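Local coordinates for KLLA0B12012p (Kluyveromyces lactis, PDB 6Y3P), which supplies here the C-terminal ATP-grasp domain of Pby1, a direct partner of the mRNA decapping enzyme Dcp2, and probably binds ATP, at residues Glu16-Tyr21 against Tyr52-Gln57; Leu24-Arg29 against Leu362-Phe367; Thr49-Tyr52 against Gln57-Met60; Asp61-Asn66 against Leu322-Glu327. One frame throughout, in Å; residues are numbered along the deposited sequence.

Interaction 1: Glu16-Tyr21 against Tyr52-Gln57; sequences ETEYIY and YGDYEQ
Glu-18 and Asp-54 bring their carboxylates together from opposite directions, the two planes 42° apart. Glu-18 runs extended beyond CG, and its OE2 comes to 3.1 Å from OD2 of Asp-54. OD1 of Asp-54 lies 3.3 Å from OE1 of Glu-18, so both oxygens of each carboxylate crowd the other group. No hydrogen bond joins them, and two charged carboxylates so close would probably repel, which may raise the affinity of one of them for a proton. Glu-18 also opens a type I turn that ends at Tyr-21, where the next helix begins. Within that turn Ile-20, with CG1 lodged between the backbone N and carbonyl carbon (chi1 62°), extends CD1 across the Tyr-52 side chain at about a right angle, 3.7 Å from CE1 of Tyr-52. Ile-20 also touches Phe-352 and, through CG2, Phe-367, so this apolar half is well buried. On the facing loop, the amide N of Asp-54 donates a nearly straight bond of 2.8 Å to OE1 of Gln-57, from above its carbonyl plane. Thr-13 OG1 is a second partner of that oxygen. The two loops follow the neighbouring parallel strands 8-12 and 48-52, and meet at the C-terminal ends of these strands, a position where loops of open, Rossmann-like alpha/beta folds commonly gather.

Interaction 2: Leu24-Arg29 against Leu362-Phe367; sequences LNRSFR and LIDELF. With SO4 (sulfate ion), chain B.
Arg-26 and Asp-364 form the polar, more exposed side of this helix pair. NH2 of Arg-26 donates to OD1 of Asp-364 at 3.1 Å in a salt bridge; the oxygen lies close to the guanidinium plane, while the nitrogen stands above the carboxylate plane, the two planes being turned 62° apart. Further in, OG of Ser-27 donates to the backbone O of Phe-367 at 2.9 Å. Its chi1 of -164° sets OG anti to the backbone N and directs it at the other helix, where it meets the carbonyl from above its plane. On the apolar side, CD2 of Leu-24 packs 3.7 Å from CD1 of the Phe-367 ring. Phe-352 meets that ring edge-to-face, and Leu-12 of strand 8-12 touches Leu-24. The helix segments run in broadly the same direction, inclined by 39° with axes 9.3 Å apart. Arg-26 bends at chi3 and also holds a sulfate, NH1 lying 2.8 Å from its O2, with weaker bonds alongside. The guanidinium is thus shared between a carboxylate and a bound sulfate; since the sulfate probably came from the crystallisation liquor, it indicates at most that this arginine can hold an anion at the surface, and not a demonstrated ligand site.

Interaction 3: Thr49-Tyr52 against Gln57-Met60; sequences TFHY and QLDM
His-51 and Leu-58 lie nearest across this short connection, their CA atoms 7.3 Å apart. The first belongs to the end of strand 48-52, and the second to the irregular chain that folds back beside it before helix 60-65 begins. No hydrogen bond crosses between the two segments; the contact is made by the His-51 ring. CD2 of Leu-58 sits over the centre of one face of that ring, 3.5 Å from its centroid and only 12° off the normal, which makes a well-centred CH-pi contact. The leucine reaches this place through one methyl branch, with CG anti to the carbonyl carbon (chi1 -53°). At the ring's edge, near its plane, the backbone O of Gln-57 approaches CE1 of His-51 to 3.2 Å. The imidazole is therefore touched on a face and at its rim by consecutive residues. Its rotation is fixed further by both nitrogens: ND1 is hydrogen-bonded to Tyr-69 OH, and NE2 to Thr-13 OG1. The same Tyr-69 hydroxyl accepts a bond from Asp-59 N, linking the histidine to the start of the helix, where Asp-59 is the N-cap and its OD1 weakly takes up Asp-61 N. Strand 48-52 runs between parallel strands 8-12 and 69-71. His-51 rests on Val-11 and Leu-58 on Tyr-69 and Ala-71, so one side chain of the strand meets the loop leading to helix 60-65, while its neighbours Phe-50 and Tyr-52 reach helix 357-375.

Interaction 4: Asp61-Asn66 against Leu322-Glu327; sequences DQLMSN and LKNSLE
Leu-63, in the loosely bonded helix 60-65, comes nearest to Asn-324, in a type I turn from Leu-322 to Ser-325 that leads into strand 326-335, with 7.2 Å between their CA atoms. The one hydrogen bond across runs from ND2 of Asn-324 to the backbone O of Leu-63, at 2.9 Å and 164°. It uses a lone pair of the carbonyl oxygen and lies in the carbonyl plane. Asn-324 reaches it with CG between its backbone N and carbonyl carbon (chi1 54°), and its amide nitrogen has a second partner in Tyr-69 O, so one side chain ties two backbone carbonyls to the turn. Beside this bond the Leu-63 side chain, its CG anti to the backbone N, straddles the Ser-325 hydroxyl: CD1 and CD2 of Leu-63 each lie 3.5 Å from OG of Ser-325. That hydroxyl is not left without a polar partner, being hydrogen-bonded to Ser-73 O. The helix itself is braced by its own side chains, OG of Ser-65 donating to O of Asp-61 at 2.7 Å. Around the contact, Leu-63 packs on Tyr-69 and Ala-71 of strand 69-71 and on Ile-75. Leu-326 forms backbone hydrogen bonds with Ala-71 and touches Cys-374 and Val-375 of helix 357-375, so helix 60-65 and the start of strand 326-335 come together at the outer strand of the parallel sheet.

From the N terminus, the loop 16-21 is the first partner of interaction 1, which closes at 52-57. Helix segment 24-29 follows before that closure and pairs with 362-367 much later, so interactions 1 and 2 cross. Interaction 3 is a tight local return of the chain that shares Tyr-52 and Gln-57 with interaction 1. Interaction 4 opens just after it and spans some 250 residues; both lie within the long span of interaction 2. The Tyr-52 side chain joins interaction 1 to interaction 2 by touching Leu-24 and Phe-367, and Phe-50 meets Leu-326 between interactions 3 and 4. Together they tie the N-terminal parallel sheet to strand 326-335 and helix 357-375.

Interaction 1: Glu16-Tyr21 against Tyr52-Gln57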
# COMPACT_ATOMS: atom_id res chain seq x y z
N GLU A 16 -13.55 5.67 20.56
CA GLU A 16 -13.30 7.09 20.83
C GLU A 16 -11.83 7.34 21.19
O GLU A 16 -11.39 8.49 21.15
CB GLU A 16 -14.25 7.59 21.92
CG GLU A 16 -15.72 7.50 21.52
CD GLU A 16 -16.73 7.97 22.55
OE1 GLU A 16 -16.76 9.18 22.85
OE2 GLU A 16 -17.52 7.12 23.02
N THR A 17 -11.07 6.27 21.48
CA THR A 17 -9.64 6.33 21.76
C THR A 17 -8.83 6.41 20.48
O THR A 17 -7.66 6.81 20.54
CB THR A 17 -9.16 5.16 22.62
OG1 THR A 17 -9.80 3.94 22.23
CG2 THR A 17 -9.34 5.42 24.10
N GLU A 18 -9.41 5.99 19.32
CA GLU A 18 -8.71 6.02 18.03
C GLU A 18 -8.44 7.44 17.52
O GLU A 18 -9.29 8.33 17.62
CB GLU A 18 -9.42 5.17 16.96
CG GLU A 18 -8.92 3.74 16.89
CD GLU A 18 -9.66 2.82 15.92
OE1 GLU A 18 -9.94 3.25 14.77
OE2 GLU A 18 -9.90 1.65 16.29
N TYR A 19 -7.22 7.62 16.98
CA TYR A 19 -6.68 8.86 16.43
C TYR A 19 -7.62 9.59 15.46
O TYR A 19 -7.73 10.82 15.52
CB TYR A 19 -5.32 8.54 15.74
CG TYR A 19 -4.53 9.76 15.31
CD1 TYR A 19 -3.82 10.52 16.24
CD2 TYR A 19 -4.47 10.15 13.98
CE1 TYR A 19 -3.11 11.65 15.86
CE2 TYR A 19 -3.76 11.28 13.58
CZ TYR A 19 -3.08 12.02 14.52
OH TYR A 19 -2.37 13.13 14.14
N ILE A 20 -8.32 8.84 14.58
CA ILE A 20 -9.20 9.37 13.53
C ILE A 20 -10.64 9.74 13.97
O ILE A 20 -11.37 10.31 13.16
CB ILE A 20 -9.21 8.40 12.32
CG1 ILE A 20 -9.79 7.00 12.70
CG2 ILE A 20 -7.78 8.28 11.75
CD1 ILE A 20 -10.15 6.09 11.52
N TYR A 21 -11.04 9.43 15.24
CA TYR A 21 -12.39 9.69 15.75
C TYR A 21 -12.79 11.19 15.73
O TYR A 21 -13.80 11.53 15.11
CB TYR A 21 -12.61 9.06 17.14
CG TYR A 21 -14.00 9.26 17.69
CD1 TYR A 21 -15.02 8.35 17.43
CD2 TYR A 21 -14.30 10.36 18.49
CE1 TYR A 21 -16.31 8.55 17.92
CE2 TYR A 21 -15.59 10.57 18.99
CZ TYR A 21 -16.58 9.65 18.72
OH TYR A 21 -17.84 9.87 19.24
N TYR A 52 -18.87 3.93 9.30
CA TYR A 52 -17.44 4.02 9.32
C TYR A 52 -17.04 3.24 10.57
O TYR A 52 -17.41 3.62 11.69
CB TYR A 52 -16.93 5.48 9.35
CG TYR A 52 -15.46 5.58 8.99
CD1 TYR A 52 -14.47 5.09 9.84
CD2 TYR A 52 -15.05 6.11 7.77
CE1 TYR A 52 -13.12 5.14 9.50
CE2 TYR A 52 -13.70 6.19 7.43
CZ TYR A 52 -12.74 5.69 8.29
OH TYR A 52 -11.39 5.74 7.99
N GLY A 53 -16.41 2.09 10.36
CA GLY A 53 -15.95 1.22 11.42
C GLY A 53 -14.61 0.57 11.14
O GLY A 53 -14.02 0.78 10.09
N ASP A 54 -14.11 -0.23 12.10
CA ASP A 54 -12.91 -1.05 11.96
C ASP A 54 -13.38 -2.23 11.12
O ASP A 54 -14.59 -2.46 11.06
CB ASP A 54 -12.38 -1.52 13.34
CG ASP A 54 -11.77 -0.40 14.15
OD1 ASP A 54 -10.94 0.36 13.59
OD2 ASP A 54 -12.12 -0.27 15.34
N TYR A 55 -12.46 -2.92 10.41
CA TYR A 55 -12.82 -3.98 9.47
C TYR A 55 -13.79 -5.00 10.03
O TYR A 55 -14.81 -5.28 9.38
CB TYR A 55 -11.59 -4.69 8.86
CG TYR A 55 -12.00 -5.65 7.77
CD1 TYR A 55 -12.62 -5.19 6.60
CD2 TYR A 55 -11.83 -7.02 7.92
CE1 TYR A 55 -13.02 -6.07 5.60
CE2 TYR A 55 -12.24 -7.92 6.93
CZ TYR A 55 -12.82 -7.44 5.77
OH TYR A 55 -13.21 -8.32 4.77
N GLU A 56 -13.52 -5.50 11.25
CA GLU A 56 -14.34 -6.49 11.93
C GLU A 56 -15.72 -5.98 12.36
O GLU A 56 -16.62 -6.82 12.52
CB GLU A 56 -13.59 -7.12 13.13
CG GLU A 56 -12.47 -8.10 12.76
CD GLU A 56 -12.62 -8.98 11.52
OE1 GLU A 56 -11.68 -8.99 10.69
OE2 GLU A 56 -13.65 -9.68 11.39
N GLN A 57 -15.92 -4.64 12.54
CA GLN A 57 -17.24 -4.12 12.97
C GLN A 57 -18.20 -4.00 11.76
O GLN A 57 -19.42 -3.91 11.94
CB GLN A 57 -17.14 -2.76 13.68
CG GLN A 57 -16.23 -2.70 14.91
CD GLN A 57 -15.75 -1.31 15.24
OE1 GLN A 57 -15.69 -0.40 14.39
NE2 GLN A 57 -15.34 -1.11 16.47

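Interaction 2: Leu24-Arg29 against Leu362-Phe367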
# COMPACT_ATOMS: atom_id res chain seq x y z
N LEU A 24 -12.98 12.57 12.12
CA LEU A 24 -14.17 12.07 11.44
C LEU A 24 -15.46 12.77 11.91
O LEU A 24 -16.30 13.10 11.07
CB LEU A 24 -14.31 10.55 11.57
CG LEU A 24 -13.52 9.72 10.59
CD1 LEU A 24 -13.38 8.31 11.09
CD2 LEU A 24 -14.17 9.76 9.21
N ASN A 25 -15.58 13.03 13.24
CA ASN A 25 -16.72 13.75 13.81
C ASN A 25 -16.81 15.19 13.34
O ASN A 25 -17.89 15.63 12.99
CB ASN A 25 -16.72 13.67 15.33
CG ASN A 25 -17.73 12.68 15.86
OD1 ASN A 25 -18.95 12.88 15.78
ND2 ASN A 25 -17.23 11.60 16.40
N ARG A 26 -15.66 15.91 13.30
CA ARG A 26 -15.60 17.30 12.82
C ARG A 26 -16.01 17.36 11.33
O ARG A 26 -16.81 18.22 10.94
CB ARG A 26 -14.20 17.90 13.02
CG ARG A 26 -13.82 18.03 14.50
CD ARG A 26 -12.52 18.80 14.69
NE ARG A 26 -11.32 18.03 14.33
CZ ARG A 26 -10.65 17.23 15.16
NH1 ARG A 26 -11.07 17.05 16.41
NH2 ARG A 26 -9.56 16.59 14.74
N SER A 27 -15.51 16.41 10.55
CA SER A 27 -15.79 16.27 9.14
C SER A 27 -17.26 15.89 8.88
O SER A 27 -17.87 16.47 7.97
CB SER A 27 -14.84 15.25 8.53
OG SER A 27 -14.88 15.39 7.13
N PHE A 28 -17.85 14.96 9.68
CA PHE A 28 -19.27 14.60 9.55
C PHE A 28 -20.16 15.80 9.90
O PHE A 28 -21.12 16.07 9.18
CB PHE A 28 -19.65 13.36 10.39
CG PHE A 28 -19.13 12.03 9.87
CD1 PHE A 28 -19.12 11.75 8.50
CD2 PHE A 28 -18.69 11.04 10.74
CE1 PHE A 28 -18.64 10.53 8.01
CE2 PHE A 28 -18.19 9.82 10.26
CZ PHE A 28 -18.16 9.57 8.90
N ARG A 29 -19.79 16.55 10.97
CA ARG A 29 -20.48 17.75 11.45
C ARG A 29 -20.51 18.85 10.38
O ARG A 29 -21.57 19.43 10.11
CB ARG A 29 -19.76 18.30 12.71
CG ARG A 29 -20.58 18.26 14.01
CD ARG A 29 -21.51 19.46 14.19
NE ARG A 29 -20.81 20.68 14.62
CZ ARG A 29 -21.41 21.82 14.97
NH1 ARG A 29 -22.73 21.91 14.96
NH2 ARG A 29 -20.68 22.87 15.33
N LEU A 362 -2.50 17.20 8.62
CA LEU A 362 -2.46 16.34 7.45
C LEU A 362 -3.63 15.33 7.46
O LEU A 362 -4.28 15.16 6.43
CB LEU A 362 -1.09 15.62 7.38
CG LEU A 362 -0.81 14.81 6.11
CD1 LEU A 362 0.65 14.85 5.75
CD2 LEU A 362 -1.33 13.37 6.23
N ILE A 363 -3.90 14.69 8.63
CA ILE A 363 -4.95 13.68 8.79
C ILE A 363 -6.35 14.35 8.81
O ILE A 363 -7.29 13.78 8.26
CB ILE A 363 -4.63 12.75 10.00
CG1 ILE A 363 -3.41 11.85 9.72
CG2 ILE A 363 -5.82 11.92 10.50
CD1 ILE A 363 -3.56 10.80 8.57
N ASP A 364 -6.45 15.59 9.39
CA ASP A 364 -7.70 16.38 9.43
C ASP A 364 -8.18 16.74 8.03
O ASP A 364 -9.37 16.67 7.75
CB ASP A 364 -7.49 17.67 10.23
CG ASP A 364 -7.54 17.55 11.73
OD1 ASP A 364 -7.70 16.41 12.23
OD2 ASP A 364 -7.42 18.59 12.42
N GLU A 365 -7.25 17.11 7.15
CA GLU A 365 -7.55 17.50 5.78
C GLU A 365 -7.90 16.26 4.96
O GLU A 365 -8.68 16.36 4.02
CB GLU A 365 -6.36 18.25 5.18
CG GLU A 365 -6.62 18.77 3.78
CD GLU A 365 -5.45 19.39 3.04
OE1 GLU A 365 -4.57 19.98 3.70
OE2 GLU A 365 -5.45 19.31 1.79
N LEU A 366 -7.32 15.10 5.32
CA LEU A 366 -7.59 13.85 4.62
C LEU A 366 -9.05 13.46 4.81
O LEU A 366 -9.74 13.21 3.81
CB LEU A 366 -6.64 12.72 5.08
CG LEU A 366 -7.07 11.24 4.81
CD1 LEU A 366 -7.14 10.92 3.32
CD2 LEU A 366 -6.16 10.28 5.52
N PHE A 367 -9.52 13.40 6.08
CA PHE A 367 -10.89 12.98 6.42
C PHE A 367 -11.91 14.03 6.03
O PHE A 367 -13.01 13.66 5.68
CB PHE A 367 -11.01 12.51 7.88
CG PHE A 367 -10.27 11.21 8.04
CD1 PHE A 367 -10.82 10.02 7.58
CD2 PHE A 367 -8.98 11.18 8.56
CE1 PHE A 367 -10.11 8.82 7.67
CE2 PHE A 367 -8.26 9.98 8.63
CZ PHE A 367 -8.84 8.81 8.22
S SO4 B . -8.64 15.17 18.10
O1 SO4 B . -8.01 14.59 16.90
O2 SO4 B . -8.77 16.62 17.92
O3 SO4 B . -7.83 14.90 19.28
O4 SO4 B . -9.96 14.60 18.31

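Interaction 3: Thr49-Tyr52 against Gln57-Met60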
# COMPACT_ATOMS: atom_id res chain seq x y z
N THR A 49 -27.58 4.72 5.05
CA THR A 49 -26.62 4.92 6.14
C THR A 49 -25.17 4.72 5.74
O THR A 49 -24.85 3.89 4.89
CB THR A 49 -26.96 4.04 7.42
OG1 THR A 49 -26.01 2.99 7.62
CG2 THR A 49 -28.33 3.47 7.41
N PHE A 50 -24.29 5.44 6.42
CA PHE A 50 -22.86 5.29 6.23
C PHE A 50 -22.23 4.85 7.53
O PHE A 50 -22.23 5.59 8.51
CB PHE A 50 -22.20 6.57 5.68
CG PHE A 50 -20.73 6.36 5.43
CD1 PHE A 50 -20.30 5.49 4.44
CD2 PHE A 50 -19.78 6.95 6.24
CE1 PHE A 50 -18.95 5.23 4.25
CE2 PHE A 50 -18.42 6.70 6.05
CZ PHE A 50 -18.01 5.85 5.05
N HIS A 51 -21.70 3.63 7.53
CA HIS A 51 -21.04 3.02 8.66
C HIS A 51 -19.52 3.10 8.47
O HIS A 51 -18.95 2.50 7.55
CB HIS A 51 -21.54 1.57 8.86
CG HIS A 51 -20.93 0.78 9.99
ND1 HIS A 51 -21.06 -0.61 10.06
CD2 HIS A 51 -20.23 1.19 11.08
CE1 HIS A 51 -20.43 -0.97 11.16
NE2 HIS A 51 -19.91 0.07 11.80
N TYR A 52 -18.87 3.93 9.30
CA TYR A 52 -17.44 4.02 9.32
C TYR A 52 -17.04 3.24 10.57
O TYR A 52 -17.41 3.62 11.69
CB TYR A 52 -16.93 5.48 9.35
CG TYR A 52 -15.46 5.58 8.99
CD1 TYR A 52 -14.47 5.09 9.84
CD2 TYR A 52 -15.05 6.11 7.77
CE1 TYR A 52 -13.12 5.14 9.50
CE2 TYR A 52 -13.70 6.19 7.43
CZ TYR A 52 -12.74 5.69 8.29
OH TYR A 52 -11.39 5.74 7.99
N GLN A 57 -15.92 -4.64 12.54
CA GLN A 57 -17.24 -4.12 12.97
C GLN A 57 -18.20 -4.00 11.76
O GLN A 57 -19.42 -3.91 11.94
CB GLN A 57 -17.14 -2.76 13.68
CG GLN A 57 -16.23 -2.70 14.91
CD GLN A 57 -15.75 -1.31 15.24
OE1 GLN A 57 -15.69 -0.40 14.39
NE2 GLN A 57 -15.34 -1.11 16.47
N LEU A 58 -17.66 -3.99 10.54
CA LEU A 58 -18.52 -3.83 9.36
C LEU A 58 -19.29 -5.11 9.01
O LEU A 58 -18.86 -6.21 9.38
CB LEU A 58 -17.75 -3.28 8.16
CG LEU A 58 -16.96 -1.99 8.38
CD1 LEU A 58 -16.13 -1.68 7.17
CD2 LEU A 58 -17.88 -0.82 8.70
N ASP A 59 -20.45 -4.96 8.35
CA ASP A 59 -21.29 -6.08 7.95
C ASP A 59 -21.23 -6.28 6.45
O ASP A 59 -21.96 -5.63 5.70
CB ASP A 59 -22.73 -5.90 8.44
CG ASP A 59 -23.59 -7.17 8.39
OD1 ASP A 59 -23.10 -8.20 7.86
OD2 ASP A 59 -24.72 -7.13 8.90
N MET A 60 -20.37 -7.23 6.03
CA MET A 60 -20.12 -7.53 4.62
C MET A 60 -21.33 -8.15 3.92
O MET A 60 -21.51 -7.91 2.72
CB MET A 60 -18.84 -8.37 4.43
CG MET A 60 -17.56 -7.67 4.93
SD MET A 60 -17.17 -6.16 4.03
CE MET A 60 -16.76 -5.10 5.35

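Interaction 4: Asp61-Asn66 against Leu322-Glu327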
# COMPACT_ATOMS: atom_id res chain seq x y z
N ASP A 61 -22.19 -8.87 4.65
CA ASP A 61 -23.41 -9.46 4.09
C ASP A 61 -24.46 -8.38 3.78
O ASP A 61 -25.14 -8.47 2.76
CB ASP A 61 -23.98 -10.58 4.99
CG ASP A 61 -23.05 -11.77 5.14
OD1 ASP A 61 -22.44 -11.92 6.22
OD2 ASP A 61 -22.91 -12.55 4.16
N GLN A 62 -24.58 -7.36 4.65
CA GLN A 62 -25.51 -6.23 4.48
C GLN A 62 -25.00 -5.21 3.43
O GLN A 62 -25.77 -4.38 2.96
CB GLN A 62 -25.77 -5.55 5.83
CG GLN A 62 -26.94 -6.13 6.57
CD GLN A 62 -28.10 -5.18 6.59
OE1 GLN A 62 -28.77 -4.96 5.58
NE2 GLN A 62 -28.40 -4.64 7.75
N LEU A 63 -23.71 -5.29 3.09
CA LEU A 63 -23.08 -4.42 2.10
C LEU A 63 -23.35 -4.95 0.70
O LEU A 63 -23.54 -4.17 -0.24
CB LEU A 63 -21.56 -4.31 2.39
CG LEU A 63 -20.69 -3.44 1.48
CD1 LEU A 63 -21.03 -1.96 1.59
CD2 LEU A 63 -19.23 -3.64 1.83
N MET A 64 -23.34 -6.29 0.55
CA MET A 64 -23.57 -6.92 -0.74
C MET A 64 -25.05 -7.20 -1.03
O MET A 64 -25.39 -7.48 -2.17
CB MET A 64 -22.72 -8.19 -0.92
CG MET A 64 -22.97 -9.24 0.11
SD MET A 64 -22.00 -10.69 -0.27
CE MET A 64 -21.62 -11.26 1.37
N SER A 65 -25.91 -7.07 -0.01
CA SER A 65 -27.35 -7.35 -0.13
C SER A 65 -28.26 -6.12 0.05
O SER A 65 -29.40 -6.13 -0.44
CB SER A 65 -27.77 -8.44 0.85
OG SER A 65 -27.79 -8.00 2.20
N ASN A 66 -27.79 -5.11 0.82
CA ASN A 66 -28.57 -3.91 1.08
C ASN A 66 -27.90 -2.70 0.50
O ASN A 66 -26.76 -2.36 0.86
CB ASN A 66 -28.89 -3.74 2.57
CG ASN A 66 -29.98 -2.75 2.89
OD1 ASN A 66 -30.40 -1.93 2.08
ND2 ASN A 66 -30.47 -2.81 4.11
N LEU A 322 -17.72 -1.96 -5.36
CA LEU A 322 -19.10 -1.85 -4.95
C LEU A 322 -19.46 -0.38 -4.93
O LEU A 322 -18.69 0.44 -4.41
CB LEU A 322 -19.28 -2.42 -3.52
CG LEU A 322 -19.56 -3.92 -3.36
CD1 LEU A 322 -20.59 -4.41 -4.36
CD2 LEU A 322 -18.28 -4.74 -3.39
N LYS A 323 -20.65 -0.05 -5.42
CA LYS A 323 -21.23 1.29 -5.48
C LYS A 323 -21.39 1.92 -4.07
O LYS A 323 -21.24 3.13 -3.90
CB LYS A 323 -22.60 1.20 -6.20
CG LYS A 323 -23.26 2.53 -6.52
CD LYS A 323 -22.95 3.04 -7.91
CE LYS A 323 -22.94 4.55 -7.95
NZ LYS A 323 -21.99 5.06 -8.98
N ASN A 324 -21.68 1.10 -3.08
CA ASN A 324 -21.95 1.55 -1.72
C ASN A 324 -20.73 1.42 -0.78
O ASN A 324 -20.85 1.48 0.44
CB ASN A 324 -23.20 0.82 -1.16
CG ASN A 324 -23.17 -0.68 -1.24
OD1 ASN A 324 -22.54 -1.30 -2.11
ND2 ASN A 324 -23.89 -1.31 -0.35
N SER A 325 -19.55 1.26 -1.36
CA SER A 325 -18.32 1.17 -0.57
C SER A 325 -17.41 2.33 -0.89
O SER A 325 -17.50 2.90 -1.96
CB SER A 325 -17.57 -0.12 -0.88
OG SER A 325 -18.32 -1.26 -0.55
N LEU A 326 -16.54 2.65 0.06
CA LEU A 326 -15.40 3.54 -0.08
C LEU A 326 -14.31 2.93 0.76
O LEU A 326 -14.61 2.16 1.67
CB LEU A 326 -15.62 5.05 0.23
CG LEU A 326 -15.96 5.51 1.66
CD1 LEU A 326 -14.73 5.45 2.59
CD2 LEU A 326 -16.43 6.92 1.61
N GLU A 327 -13.06 3.20 0.46
CA GLU A 327 -11.98 2.66 1.28
C GLU A 327 -10.73 3.48 1.10
O GLU A 327 -10.37 3.79 -0.02
CB GLU A 327 -11.71 1.16 0.99
CG GLU A 327 -10.80 0.54 2.05
CD GLU A 327 -10.64 -0.96 2.08
OE1 GLU A 327 -11.43 -1.66 1.41
OE2 GLU A 327 -9.71 -1.45 2.78